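Local coordinates for protein oxidized polyvinyl alcohol hydrolase (Pseudomonas sp. VM15C, PDB 3WWC) that hydrolyses beta-diketones such as 4,6-nonanedione and cleaves oxidized polyvinyl alcohol in the second step of polyvinyl alcohol degradation, at residues 51-56 with 77-82; 64-69 with 155-160; 96-101 with 164-169; 171-176 with 185-190. The protein carries 1 engineered substitution. All blocks are in the same frame, centred on the assembly; numbering follows the deposited sequence.

In the fold
The four contacts illustrate how an alpha/beta-hydrolase builds layers on a central sheet. All reach the same mixed sheet, where strands 46-53, 96-100, 62-68 and 170-176 lie side by side in that order. Contact 1 puts helix 75-80 on one face; contacts 2, 3 and 4 lie on the opposite one, with helices 148-160 and 178-189. Contacts 2 and 3 adjoin closely, their centres about 5 Å apart, whereas those of 1 and 4 are about 18 Å apart. Along the chain contact 1 crosses contact 2, which also crosses contact 3, and contact 4 closes last. The core is thus tied together up to the strand that leads to the probable nucleophile position, which is engineered here.

Contact 1 of 4, residues 51-56 with 77-82; sequences IVYPAK and DNLTVA
Leu79 presents its two methyls to Ile51 and Tyr53, and apolar touching of this sort makes up most of the contact. CD1 does the larger share. It lies 3.7 Å from CD1 of Ile51, the two side chains running at a slant to one another, and CB of Ile51 is a little farther from the same methyl. CD1 of Leu79 also sits 4.0 Å from CE1 of Tyr53, arriving at the edge of the phenol near the ring plane. CD2 of Leu79 approaches that ring carbon at 4.2 Å, on the same side but from farther off the plane. Tyr53 turns CG anti to its carbonyl carbon (chi1 -73°), which carries the ring out toward the helix.

A second kind of meeting occurs at the phenol oxygen. OH of Tyr53 lies 3.8 Å from CG2 of Thr80, a van der Waals approach with the side chains almost perpendicular. Thr80 meets it with its methyl, while OG1 is hydrogen-bonded to O of Asn76. No hydrogen bond crosses between 51-56 and 77-82, although the helix end has one of its own, from Val81 N to Asp77 O.

In the fold, Leu79 also packs on Pro67 of strand 62-68, with Asn78 beside it, and on Val97 and Ala99 of strand 96-100. Ile51 extends this surface toward Leu37 of strand 36-43 and Pro109, so the short helix 75-80 lies over neighbouring strands near the antiparallel edge of the sheet.

Contact 2 of 4, residues 64-69 with 155-160; sequences VWVPMT and AMVQCV
Val66 meets two consecutive helix residues, Met156 and Val157, with its two methyls, one for each. From CB the side chain forks at once. CG1, which stands anti to the backbone N (chi1 175°), reaches toward the helix and lies 3.8 Å from CE of Met156, the two side chains approaching tip to tip. The other branch, CG2, meets CG2 of Val157 at 4.0 Å, here with the side chains at a slant. Every touching atom is thus a methyl carbon, and no hydrogen bond joins the two segments.

Met156 gets its methyl there by an extended path with a final bend. Its first two torsions run nearly straight, and only the last, about the CG-SD bond, turns (chi3 75°), swinging CE toward Val66. All three residues are buried. Around them the same apolar layer continues: Val66 also packs on Pro100 and Leu173 in the two flanking strands, and Val157 on Leu171. At the back of the helix, Cys159 forms a disulfide with Cys27, tying this helix to the N-terminal part of the chain.

Strand 62-68 lies between strands 96-100 and 170-176, which helix 148-160, followed by the short strand 166-167, connects along the chain. A helix lying over the intervening strand in this way is the mark of a beta-alpha-beta crossover, here one belonging to the alpha/beta-hydrolase fold.

Contact 3 of 4, residues 96-101 with 164-169; sequences TVIAPV and YKLDAR
A single water joins Thr96 to Lys165, giving this otherwise apolar contact its one polar bridge. The water donates to the carbonyl O of Lys165 at 2.9 Å and is hydrogen-bonded to OG1 of Thr96 at 2.7 Å. That hydroxyl is also paired with the backbone N of Ala55, so it ties two separate parts of the chain to the end of strand 96-100. OG1 lies beside the backbone N and anti to the carbonyl carbon (chi1 -75°), which leaves CG2 anti to N and facing Leu166.

Leu166 spreads its methyls over two strand residues. CD2 touches CG2 of Thr96 at 3.9 Å, the side chains crossing nearly at right angles, and CD1 comes within 4.2 Å of CD1 of Ile98, tip to tip. No direct hydrogen bond links the segments.

Beyond Leu166, OD1 of Asp167 accepts from the backbone N of Arg169 at 2.9 Å, from its anti side and 33° out of the carboxylate plane, while OD2 forms a salt bridge with Arg170. The first of these bonds closes an Asx turn, which bends the chain just before strand 170-176, the strand that leads to the nucleophile position in alpha/beta-hydrolases.

Contact 4 of 4, residues 171-176 with 185-190; sequences LFLGGI and RALLFR
Leu173 holds CG between its backbone N and carbonyl carbon (chi1 86°), an uncommon setting that points its methyls at Ala186 and Leu187 on the helix; Leu187 instead turns CG anti to its carbonyl carbon (chi1 -67°), which brings its CD2 to the strand. CD1 of Leu173 rests 3.7 Å from CB of Ala186, and these two residues have the nearest pair of CA atoms across the segments. CD2 of Leu173 meets CD2 of Leu187 at 4.0 Å, the two side chains sliding past each other in opposite directions.

All three residues are buried, and Leu173 is also held by Phe153 of helix 148-160 and by Met68 of strand 62-68. Leu187 also packs on Phe286 of helix 275-288. In the same helical turn, on a side turned from the strand, CE2 of Phe189 lies 3.4 Å above the plane of the Arg185 guanidinium, over its centre; NE of Arg185 is hydrogen-bonded to O of Glu146.

Strand 170-176 and helix 178-189 flank Ala177, the engineered residue at the position assigned by similarity to the charge relay. A sharp strand-to-helix turn at that point corresponds to the nucleophile elbow of alpha/beta-hydrolases, and this contact packs its two arms together.

Contact 1 of 4, residues 51-56 with 77-82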
loop_
_atom_site.group_PDB
_atom_site.type_symbol
_atom_site.label_atom_id
_atom_site.label_comp_id
_atom_site.label_asym_id
_atom_site.label_seq_id
_atom_site.Cartn_x
_atom_site.Cartn_y
_atom_site.Cartn_z
ATOM N N ILE A 51 8.052 -12.997 -5.291
ATOM C CA ILE A 51 7.963 -13.530 -6.650
ATOM C C ILE A 51 8.292 -12.426 -7.631
ATOM O O ILE A 51 7.776 -11.297 -7.538
ATOM C CB ILE A 51 6.544 -14.069 -6.907
ATOM C CG1 ILE A 51 6.229 -15.187 -5.898
ATOM C CG2 ILE A 51 6.412 -14.648 -8.328
ATOM C CD1 ILE A 51 4.743 -15.686 -5.926
ATOM N N VAL A 52 9.078 -12.767 -8.644
ATOM C CA VAL A 52 9.484 -11.790 -9.633
ATOM C C VAL A 52 8.965 -12.134 -11.012
ATOM O O VAL A 52 9.153 -13.266 -11.508
ATOM C CB VAL A 52 11.044 -11.703 -9.746
ATOM C CG1 VAL A 52 11.456 -10.710 -10.897
ATOM C CG2 VAL A 52 11.670 -11.298 -8.425
ATOM N N TYR A 53 8.297 -11.170 -11.651
ATOM C CA TYR A 53 7.880 -11.339 -13.056
ATOM C C TYR A 53 8.614 -10.193 -13.798
ATOM O O TYR A 53 8.203 -9.014 -13.739
ATOM C CB TYR A 53 6.346 -11.178 -13.217
ATOM C CG TYR A 53 5.457 -12.311 -12.702
ATOM C CD1 TYR A 53 5.126 -12.428 -11.342
ATOM C CD2 TYR A 53 4.921 -13.259 -13.583
ATOM C CE1 TYR A 53 4.292 -13.470 -10.907
ATOM C CE2 TYR A 53 4.094 -14.284 -13.147
ATOM C CZ TYR A 53 3.789 -14.381 -11.809
ATOM O OH TYR A 53 2.937 -15.412 -11.374
ATOM N N PRO A 54 9.691 -10.503 -14.549
ATOM C CA PRO A 54 10.422 -9.446 -15.262
ATOM C C PRO A 54 9.597 -8.789 -16.358
ATOM O O PRO A 54 8.769 -9.417 -17.023
ATOM C CB PRO A 54 11.660 -10.149 -15.821
ATOM C CG PRO A 54 11.755 -11.426 -15.025
ATOM C CD PRO A 54 10.344 -11.821 -14.685
ATOM N N ALA A 55 9.828 -7.490 -16.543
ATOM C CA ALA A 55 9.094 -6.731 -17.538
ATOM C C ALA A 55 9.253 -7.261 -18.933
ATOM O O ALA A 55 10.373 -7.615 -19.307
ATOM C CB ALA A 55 9.580 -5.266 -17.524
ATOM N N LYS A 56 8.166 -7.223 -19.693
ATOM C CA LYS A 56 8.167 -7.611 -21.128
ATOM C C LYS A 56 8.135 -6.369 -22.023
ATOM O O LYS A 56 7.622 -5.311 -21.633
ATOM C CB LYS A 56 6.925 -8.412 -21.472
ATOM C CG LYS A 56 6.787 -9.690 -20.719
ATOM C CD LYS A 56 7.995 -10.568 -20.862
ATOM C CE LYS A 56 7.556 -12.009 -20.684
ATOM N NZ LYS A 56 6.045 -12.029 -20.557
ATOM N N ASP A 77 -3.088 -15.397 -5.550
ATOM C CA ASP A 77 -4.383 -14.861 -5.995
ATOM C C ASP A 77 -4.174 -13.407 -6.502
ATOM O O ASP A 77 -4.575 -13.055 -7.595
ATOM C CB ASP A 77 -5.409 -14.789 -4.861
ATOM C CG ASP A 77 -5.922 -16.126 -4.391
ATOM O OD1 ASP A 77 -5.918 -17.090 -5.182
ATOM O OD2 ASP A 77 -6.385 -16.161 -3.212
ATOM N N ASN A 78 -3.531 -12.585 -5.693
ATOM C CA ASN A 78 -3.311 -11.185 -6.054
ATOM C C ASN A 78 -2.555 -11.080 -7.357
ATOM O O ASN A 78 -2.756 -10.131 -8.117
ATOM C CB ASN A 78 -2.554 -10.545 -4.899
ATOM C CG ASN A 78 -2.145 -9.125 -5.174
ATOM O OD1 ASN A 78 -1.044 -8.877 -5.660
ATOM N ND2 ASN A 78 -3.052 -8.173 -4.903
ATOM N N LEU A 79 -1.678 -12.031 -7.641
ATOM C CA LEU A 79 -0.885 -11.993 -8.852
ATOM C C LEU A 79 -1.543 -12.624 -10.077
ATOM O O LEU A 79 -1.254 -12.201 -11.219
ATOM C CB LEU A 79 0.454 -12.746 -8.614
ATOM C CG LEU A 79 1.427 -12.029 -7.718
ATOM C CD1 LEU A 79 2.546 -12.999 -7.289
ATOM C CD2 LEU A 79 2.054 -10.839 -8.532
ATOM N N THR A 80 -2.411 -13.628 -9.874
ATOM C CA THR A 80 -2.909 -14.363 -11.051
ATOM C C THR A 80 -4.397 -14.503 -11.217
ATOM O O THR A 80 -4.846 -15.002 -12.290
ATOM C CB THR A 80 -2.378 -15.779 -11.059
ATOM O OG1 THR A 80 -2.929 -16.481 -9.931
ATOM C CG2 THR A 80 -0.852 -15.782 -10.933
ATOM N N VAL A 81 -5.204 -14.177 -10.213
ATOM C CA VAL A 81 -6.649 -14.368 -10.325
ATOM C C VAL A 81 -7.275 -13.039 -10.693
ATOM O O VAL A 81 -7.030 -12.018 -10.018
ATOM C CB VAL A 81 -7.235 -14.886 -9.000
ATOM C CG1 VAL A 81 -8.795 -14.902 -9.077
ATOM C CG2 VAL A 81 -6.644 -16.279 -8.717
ATOM N N ALA A 82 -8.063 -13.022 -11.776
ATOM C CA ALA A 82 -8.627 -11.776 -12.236
ATOM C C ALA A 82 -9.401 -10.973 -11.215
ATOM O O ALA A 82 -9.248 -9.745 -11.147
ATOM C CB ALA A 82 -9.526 -12.043 -13.468
#

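Contact 2 of 4, residues 64-69 with 155-160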
loop_
_atom_site.group_PDB
_atom_site.type_symbol
_atom_site.label_atom_id
_atom_site.label_comp_id
_atom_site.label_asym_id
_atom_site.label_seq_id
_atom_site.Cartn_x
_atom_site.Cartn_y
_atom_site.Cartn_z
ATOM N N VAL A 64 9.037 -0.452 -11.769
ATOM C CA VAL A 64 8.755 -1.541 -10.827
ATOM C C VAL A 64 7.430 -1.390 -10.181
ATOM O O VAL A 64 7.020 -0.279 -9.804
ATOM C CB VAL A 64 9.863 -1.565 -9.747
ATOM C CG1 VAL A 64 9.479 -2.453 -8.546
ATOM C CG2 VAL A 64 11.177 -2.120 -10.392
ATOM N N TRP A 65 6.749 -2.535 -10.046
ATOM C CA TRP A 65 5.463 -2.605 -9.355
ATOM C C TRP A 65 5.601 -3.663 -8.261
ATOM O O TRP A 65 5.930 -4.831 -8.559
ATOM C CB TRP A 65 4.382 -2.993 -10.367
ATOM C CG TRP A 65 3.001 -3.315 -9.779
ATOM C CD1 TRP A 65 2.199 -4.361 -10.145
ATOM C CD2 TRP A 65 2.215 -2.525 -8.843
ATOM N NE1 TRP A 65 0.978 -4.275 -9.514
ATOM C CE2 TRP A 65 0.962 -3.158 -8.712
ATOM C CE3 TRP A 65 2.461 -1.343 -8.112
ATOM C CZ2 TRP A 65 -0.057 -2.659 -7.881
ATOM C CZ3 TRP A 65 1.453 -0.841 -7.287
ATOM C CH2 TRP A 65 0.211 -1.494 -7.177
ATOM N N VAL A 66 5.309 -3.287 -7.011
ATOM C CA VAL A 66 5.373 -4.183 -5.851
ATOM C C VAL A 66 3.942 -4.261 -5.310
ATOM O O VAL A 66 3.534 -3.447 -4.489
ATOM C CB VAL A 66 6.353 -3.593 -4.780
ATOM C CG1 VAL A 66 6.367 -4.413 -3.528
ATOM C CG2 VAL A 66 7.754 -3.560 -5.379
ATOM N N PRO A 67 3.167 -5.251 -5.779
ATOM C CA PRO A 67 1.785 -5.410 -5.338
ATOM C C PRO A 67 1.691 -6.255 -4.089
ATOM O O PRO A 67 2.417 -7.262 -3.924
ATOM C CB PRO A 67 1.140 -6.110 -6.538
ATOM C CG PRO A 67 2.272 -7.010 -7.048
ATOM C CD PRO A 67 3.465 -6.122 -6.948
ATOM N N MET A 68 0.774 -5.848 -3.217
ATOM C CA MET A 68 0.561 -6.583 -1.962
ATOM C C MET A 68 -0.868 -7.009 -1.803
ATOM O O MET A 68 -1.786 -6.207 -1.984
ATOM C CB MET A 68 0.949 -5.705 -0.781
ATOM C CG MET A 68 2.434 -5.455 -0.800
ATOM S SD MET A 68 2.975 -4.283 0.486
ATOM C CE MET A 68 2.388 -2.796 -0.144
ATOM N N THR A 69 -1.064 -8.268 -1.421
ATOM C CA THR A 69 -2.395 -8.763 -1.132
ATOM C C THR A 69 -2.869 -8.244 0.220
ATOM O O THR A 69 -2.157 -7.491 0.925
ATOM C CB THR A 69 -2.349 -10.309 -1.149
ATOM O OG1 THR A 69 -3.708 -10.787 -1.151
ATOM C CG2 THR A 69 -1.591 -10.869 0.075
ATOM N N ALA A 155 15.026 -3.850 0.766
ATOM C CA ALA A 155 16.092 -4.826 0.526
ATOM C C ALA A 155 15.772 -5.762 -0.623
ATOM O O ALA A 155 16.654 -6.128 -1.431
ATOM C CB ALA A 155 16.349 -5.638 1.776
ATOM N N MET A 156 14.504 -6.137 -0.744
ATOM C CA MET A 156 14.017 -7.005 -1.803
ATOM C C MET A 156 14.222 -6.356 -3.177
ATOM O O MET A 156 14.797 -6.953 -4.092
ATOM C CB MET A 156 12.542 -7.268 -1.516
ATOM C CG MET A 156 11.815 -8.000 -2.610
ATOM S SD MET A 156 10.038 -8.120 -2.293
ATOM C CE MET A 156 9.463 -6.411 -2.652
ATOM N N VAL A 157 13.796 -5.109 -3.306
ATOM C CA VAL A 157 13.919 -4.418 -4.589
ATOM C C VAL A 157 15.418 -4.160 -4.880
ATOM O O VAL A 157 15.852 -4.345 -6.020
ATOM C CB VAL A 157 13.136 -3.090 -4.548
ATOM C CG1 VAL A 157 13.443 -2.263 -5.807
ATOM C CG2 VAL A 157 11.630 -3.400 -4.542
ATOM N N GLN A 158 16.207 -3.787 -3.864
ATOM C CA GLN A 158 17.652 -3.546 -4.115
ATOM C C GLN A 158 18.337 -4.831 -4.582
ATOM O O GLN A 158 19.212 -4.796 -5.450
ATOM C CB GLN A 158 18.314 -2.997 -2.853
ATOM C CG GLN A 158 17.947 -1.547 -2.627
ATOM C CD GLN A 158 18.460 -1.007 -1.323
ATOM O OE1 GLN A 158 18.652 0.211 -1.188
ATOM N NE2 GLN A 158 18.636 -1.865 -0.356
ATOM N N CYS A 159 17.878 -5.974 -4.101
ATOM C CA CYS A 159 18.455 -7.245 -4.525
ATOM C C CYS A 159 18.036 -7.635 -5.946
ATOM O O CYS A 159 18.885 -8.031 -6.813
ATOM C CB CYS A 159 18.021 -8.323 -3.516
ATOM S SG CYS A 159 18.683 -9.959 -3.938
ATOM N N VAL A 160 16.745 -7.515 -6.270
ATOM C CA VAL A 160 16.280 -7.884 -7.611
ATOM C C VAL A 160 17.006 -7.009 -8.654
ATOM O O VAL A 160 17.285 -7.469 -9.746
ATOM C CB VAL A 160 14.728 -7.716 -7.707
ATOM C CG1 VAL A 160 14.237 -7.957 -9.120
ATOM C CG2 VAL A 160 14.072 -8.700 -6.760
#

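Contact 3 of 4, residues 96-101 with 164-169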
loop_
_atom_site.group_PDB
_atom_site.type_symbol
_atom_site.label_atom_id
_atom_site.label_comp_id
_atom_site.label_asym_id
_atom_site.label_seq_id
_atom_site.Cartn_x
_atom_site.Cartn_y
_atom_site.Cartn_z
ATOM N N THR A 96 8.475 -4.493 -14.106
ATOM C CA THR A 96 9.025 -5.659 -13.420
ATOM C C THR A 96 8.243 -5.727 -12.091
ATOM O O THR A 96 8.240 -4.797 -11.271
ATOM C CB THR A 96 10.514 -5.543 -13.226
ATOM O OG1 THR A 96 11.120 -5.793 -14.508
ATOM C CG2 THR A 96 11.015 -6.613 -12.285
ATOM N N VAL A 97 7.506 -6.816 -11.948
ATOM C CA VAL A 97 6.626 -7.037 -10.790
ATOM C C VAL A 97 7.391 -7.838 -9.742
ATOM O O VAL A 97 7.947 -8.895 -10.037
ATOM C CB VAL A 97 5.365 -7.783 -11.245
ATOM C CG1 VAL A 97 4.443 -8.030 -10.037
ATOM C CG2 VAL A 97 4.611 -6.942 -12.283
ATOM N N ILE A 98 7.467 -7.302 -8.519
ATOM C CA ILE A 98 8.231 -7.933 -7.427
ATOM C C ILE A 98 7.236 -7.959 -6.278
ATOM O O ILE A 98 6.973 -6.927 -5.636
ATOM C CB ILE A 98 9.457 -7.091 -7.091
ATOM C CG1 ILE A 98 10.306 -6.825 -8.354
ATOM C CG2 ILE A 98 10.278 -7.848 -6.042
ATOM C CD1 ILE A 98 11.456 -5.850 -8.052
ATOM N N ALA A 99 6.676 -9.155 -6.006
ATOM C CA ALA A 99 5.557 -9.315 -5.071
ATOM C C ALA A 99 5.965 -10.030 -3.829
ATOM O O ALA A 99 6.311 -11.218 -3.874
ATOM C CB ALA A 99 4.468 -10.143 -5.794
ATOM N N PRO A 100 5.914 -9.360 -2.697
ATOM C CA PRO A 100 6.318 -10.002 -1.442
ATOM C C PRO A 100 5.260 -10.906 -0.863
ATOM O O PRO A 100 4.073 -10.644 -0.991
ATOM C CB PRO A 100 6.558 -8.810 -0.497
ATOM C CG PRO A 100 5.505 -7.755 -1.013
ATOM C CD PRO A 100 5.583 -7.910 -2.524
ATOM N N VAL A 101 5.713 -11.985 -0.220
ATOM C CA VAL A 101 4.813 -12.910 0.498
ATOM C C VAL A 101 4.738 -12.404 1.934
ATOM O O VAL A 101 5.751 -11.945 2.503
ATOM C CB VAL A 101 5.382 -14.332 0.430
ATOM C CG1 VAL A 101 4.535 -15.338 1.265
ATOM C CG2 VAL A 101 5.401 -14.766 -1.045
ATOM N N TYR A 164 17.975 -7.752 -12.661
ATOM C CA TYR A 164 17.156 -7.153 -13.700
ATOM C C TYR A 164 17.367 -5.642 -13.619
ATOM O O TYR A 164 17.610 -5.113 -12.540
ATOM C CB TYR A 164 15.688 -7.512 -13.457
ATOM C CG TYR A 164 15.402 -8.983 -13.591
ATOM C CD1 TYR A 164 15.265 -9.786 -12.455
ATOM C CD2 TYR A 164 15.332 -9.598 -14.857
ATOM C CE1 TYR A 164 15.071 -11.154 -12.562
ATOM C CE2 TYR A 164 15.137 -10.981 -14.973
ATOM C CZ TYR A 164 15.008 -11.735 -13.813
ATOM O OH TYR A 164 14.773 -13.097 -13.861
ATOM N N LYS A 165 17.308 -4.950 -14.756
ATOM C CA LYS A 165 17.518 -3.493 -14.816
ATOM C C LYS A 165 16.257 -2.796 -14.353
ATOM O O LYS A 165 15.208 -2.913 -14.974
ATOM C CB LYS A 165 17.820 -3.056 -16.242
ATOM C CG LYS A 165 19.116 -3.648 -16.748
ATOM C CD LYS A 165 19.424 -3.071 -18.131
ATOM C CE LYS A 165 20.692 -3.721 -18.689
ATOM N NZ LYS A 165 20.848 -3.409 -20.143
ATOM N N LEU A 166 16.380 -2.110 -13.234
ATOM C CA LEU A 166 15.246 -1.414 -12.638
ATOM C C LEU A 166 15.477 0.094 -12.663
ATOM O O LEU A 166 16.601 0.582 -12.460
ATOM C CB LEU A 166 15.067 -1.837 -11.174
ATOM C CG LEU A 166 14.982 -3.357 -10.947
ATOM C CD1 LEU A 166 14.676 -3.634 -9.469
ATOM C CD2 LEU A 166 13.890 -3.983 -11.832
ATOM N N ASP A 167 14.402 0.822 -12.945
ATOM C CA ASP A 167 14.419 2.287 -12.985
ATOM C C ASP A 167 14.261 2.817 -11.567
ATOM O O ASP A 167 13.160 2.761 -10.981
ATOM C CB ASP A 167 13.297 2.738 -13.904
ATOM C CG ASP A 167 13.192 4.258 -14.022
ATOM O OD1 ASP A 167 13.799 4.980 -13.215
ATOM O OD2 ASP A 167 12.460 4.686 -14.951
ATOM N N ALA A 168 15.345 3.346 -10.999
ATOM C CA ALA A 168 15.358 3.826 -9.623
ATOM C C ALA A 168 14.469 5.037 -9.360
ATOM O O ALA A 168 14.251 5.387 -8.193
ATOM C CB ALA A 168 16.830 4.124 -9.177
ATOM N N ARG A 169 13.959 5.644 -10.435
ATOM C CA ARG A 169 13.033 6.775 -10.309
ATOM C C ARG A 169 11.581 6.309 -10.472
ATOM O O ARG A 169 10.659 7.141 -10.424
ATOM C CB ARG A 169 13.272 7.848 -11.384
ATOM C CG ARG A 169 14.667 8.509 -11.244
ATOM C CD ARG A 169 14.773 9.671 -12.273
ATOM N NE ARG A 169 13.858 10.765 -11.928
ATOM C CZ ARG A 169 13.355 11.668 -12.789
ATOM N NH1 ARG A 169 13.658 11.630 -14.090
ATOM N NH2 ARG A 169 12.571 12.650 -12.341
HETATM O O HOH W 1 13.667 -5.337 -15.307
#

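Contact 4 of 4, residues 171-176 with 185-190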
loop_
_atom_site.group_PDB
_atom_site.type_symbol
_atom_site.label_atom_id
_atom_site.label_comp_id
_atom_site.label_asym_id
_atom_site.label_seq_id
_atom_site.Cartn_x
_atom_site.Cartn_y
_atom_site.Cartn_z
ATOM N N LEU A 171 10.062 3.300 -8.812
ATOM C CA LEU A 171 9.826 2.147 -7.923
ATOM C C LEU A 171 8.487 2.416 -7.207
ATOM O O LEU A 171 8.408 3.318 -6.358
ATOM C CB LEU A 171 10.942 1.999 -6.873
ATOM C CG LEU A 171 12.354 1.910 -7.509
ATOM C CD1 LEU A 171 13.363 1.862 -6.369
ATOM C CD2 LEU A 171 12.499 0.714 -8.454
ATOM N N PHE A 172 7.460 1.613 -7.533
ATOM C CA PHE A 172 6.111 1.818 -6.985
ATOM C C PHE A 172 5.592 0.616 -6.232
ATOM O O PHE A 172 5.830 -0.521 -6.654
ATOM C CB PHE A 172 5.143 2.065 -8.149
ATOM C CG PHE A 172 5.504 3.304 -8.970
ATOM C CD1 PHE A 172 5.415 4.551 -8.402
ATOM C CD2 PHE A 172 5.942 3.185 -10.261
ATOM C CE1 PHE A 172 5.770 5.694 -9.145
ATOM C CE2 PHE A 172 6.312 4.326 -11.029
ATOM C CZ PHE A 172 6.221 5.564 -10.470
ATOM N N LEU A 173 4.910 0.850 -5.111
ATOM C CA LEU A 173 4.287 -0.291 -4.434
ATOM C C LEU A 173 2.807 0.022 -4.193
ATOM O O LEU A 173 2.379 1.179 -4.257
ATOM C CB LEU A 173 4.986 -0.659 -3.118
ATOM C CG LEU A 173 4.605 0.056 -1.830
ATOM C CD1 LEU A 173 5.368 -0.626 -0.717
ATOM C CD2 LEU A 173 4.959 1.548 -1.828
ATOM N N GLY A 174 2.000 -0.995 -3.945
ATOM C CA GLY A 174 0.595 -0.721 -3.722
ATOM C C GLY A 174 -0.082 -2.000 -3.314
ATOM O O GLY A 174 0.526 -3.080 -3.336
ATOM N N GLY A 175 -1.332 -1.891 -2.915
ATOM C CA GLY A 175 -1.987 -3.122 -2.466
ATOM C C GLY A 175 -3.388 -2.811 -2.010
ATOM O O GLY A 175 -3.816 -1.672 -1.991
ATOM N N ILE A 176 -4.097 -3.874 -1.671
ATOM C CA ILE A 176 -5.486 -3.811 -1.264
ATOM C C ILE A 176 -5.675 -4.123 0.218
ATOM O O ILE A 176 -5.022 -5.009 0.758
ATOM C CB ILE A 176 -6.339 -4.817 -2.121
ATOM C CG1 ILE A 176 -7.794 -4.824 -1.676
ATOM C CG2 ILE A 176 -5.826 -6.277 -1.982
ATOM C CD1 ILE A 176 -8.521 -3.539 -1.982
ATOM N N ARG A 185 2.006 2.882 5.078
ATOM C CA ARG A 185 3.126 2.895 6.027
ATOM C C ARG A 185 4.479 3.015 5.325
ATOM O O ARG A 185 5.353 3.807 5.721
ATOM C CB ARG A 185 3.146 1.634 6.879
ATOM C CG ARG A 185 4.278 1.690 7.943
ATOM C CD ARG A 185 4.121 0.529 8.976
ATOM N NE ARG A 185 5.078 0.709 10.071
ATOM C CZ ARG A 185 4.796 1.320 11.216
ATOM N NH1 ARG A 185 3.573 1.847 11.436
ATOM N NH2 ARG A 185 5.741 1.339 12.174
ATOM N N ALA A 186 4.627 2.276 4.235
ATOM C CA ALA A 186 5.896 2.296 3.499
ATOM C C ALA A 186 6.158 3.659 2.897
ATOM O O ALA A 186 7.334 4.119 2.850
ATOM C CB ALA A 186 5.849 1.236 2.392
ATOM N N LEU A 187 5.127 4.322 2.386
ATOM C CA LEU A 187 5.322 5.657 1.798
ATOM C C LEU A 187 5.699 6.672 2.869
ATOM O O LEU A 187 6.467 7.594 2.598
ATOM C CB LEU A 187 4.040 6.116 1.085
ATOM C CG LEU A 187 3.691 5.289 -0.138
ATOM C CD1 LEU A 187 2.272 5.670 -0.555
ATOM C CD2 LEU A 187 4.720 5.539 -1.275
ATOM N N LEU A 188 5.206 6.481 4.093
ATOM C CA LEU A 188 5.485 7.461 5.144
ATOM C C LEU A 188 6.859 7.281 5.722
ATOM O O LEU A 188 7.482 8.264 6.153
ATOM C CB LEU A 188 4.430 7.338 6.277
ATOM C CG LEU A 188 3.038 7.781 5.824
ATOM C CD1 LEU A 188 1.996 7.297 6.843
ATOM C CD2 LEU A 188 3.018 9.334 5.660
ATOM N N PHE A 189 7.355 6.044 5.722
ATOM C CA PHE A 189 8.681 5.764 6.288
ATOM C C PHE A 189 9.787 5.672 5.267
ATOM O O PHE A 189 10.969 5.811 5.646
ATOM C CB PHE A 189 8.710 4.444 7.087
ATOM C CG PHE A 189 8.158 4.556 8.505
ATOM C CD1 PHE A 189 8.973 4.907 9.567
ATOM C CD2 PHE A 189 6.848 4.207 8.755
ATOM C CE1 PHE A 189 8.475 4.895 10.871
ATOM C CE2 PHE A 189 6.333 4.191 10.074
ATOM C CZ PHE A 189 7.169 4.537 11.133
ATOM N N ARG A 190 9.466 5.421 3.989
ATOM C CA ARG A 190 10.516 5.264 2.982
ATOM C C ARG A 190 10.255 6.171 1.775
ATOM O O ARG A 190 10.414 5.785 0.620
ATOM C CB ARG A 190 10.579 3.779 2.576
ATOM C CG ARG A 190 11.280 2.940 3.639
ATOM C CD ARG A 190 12.803 3.168 3.604
ATOM N NE ARG A 190 13.396 2.207 4.514
ATOM C CZ ARG A 190 14.665 1.787 4.477
ATOM N NH1 ARG A 190 15.512 2.260 3.570
ATOM N NH2 ARG A 190 15.076 0.848 5.314
#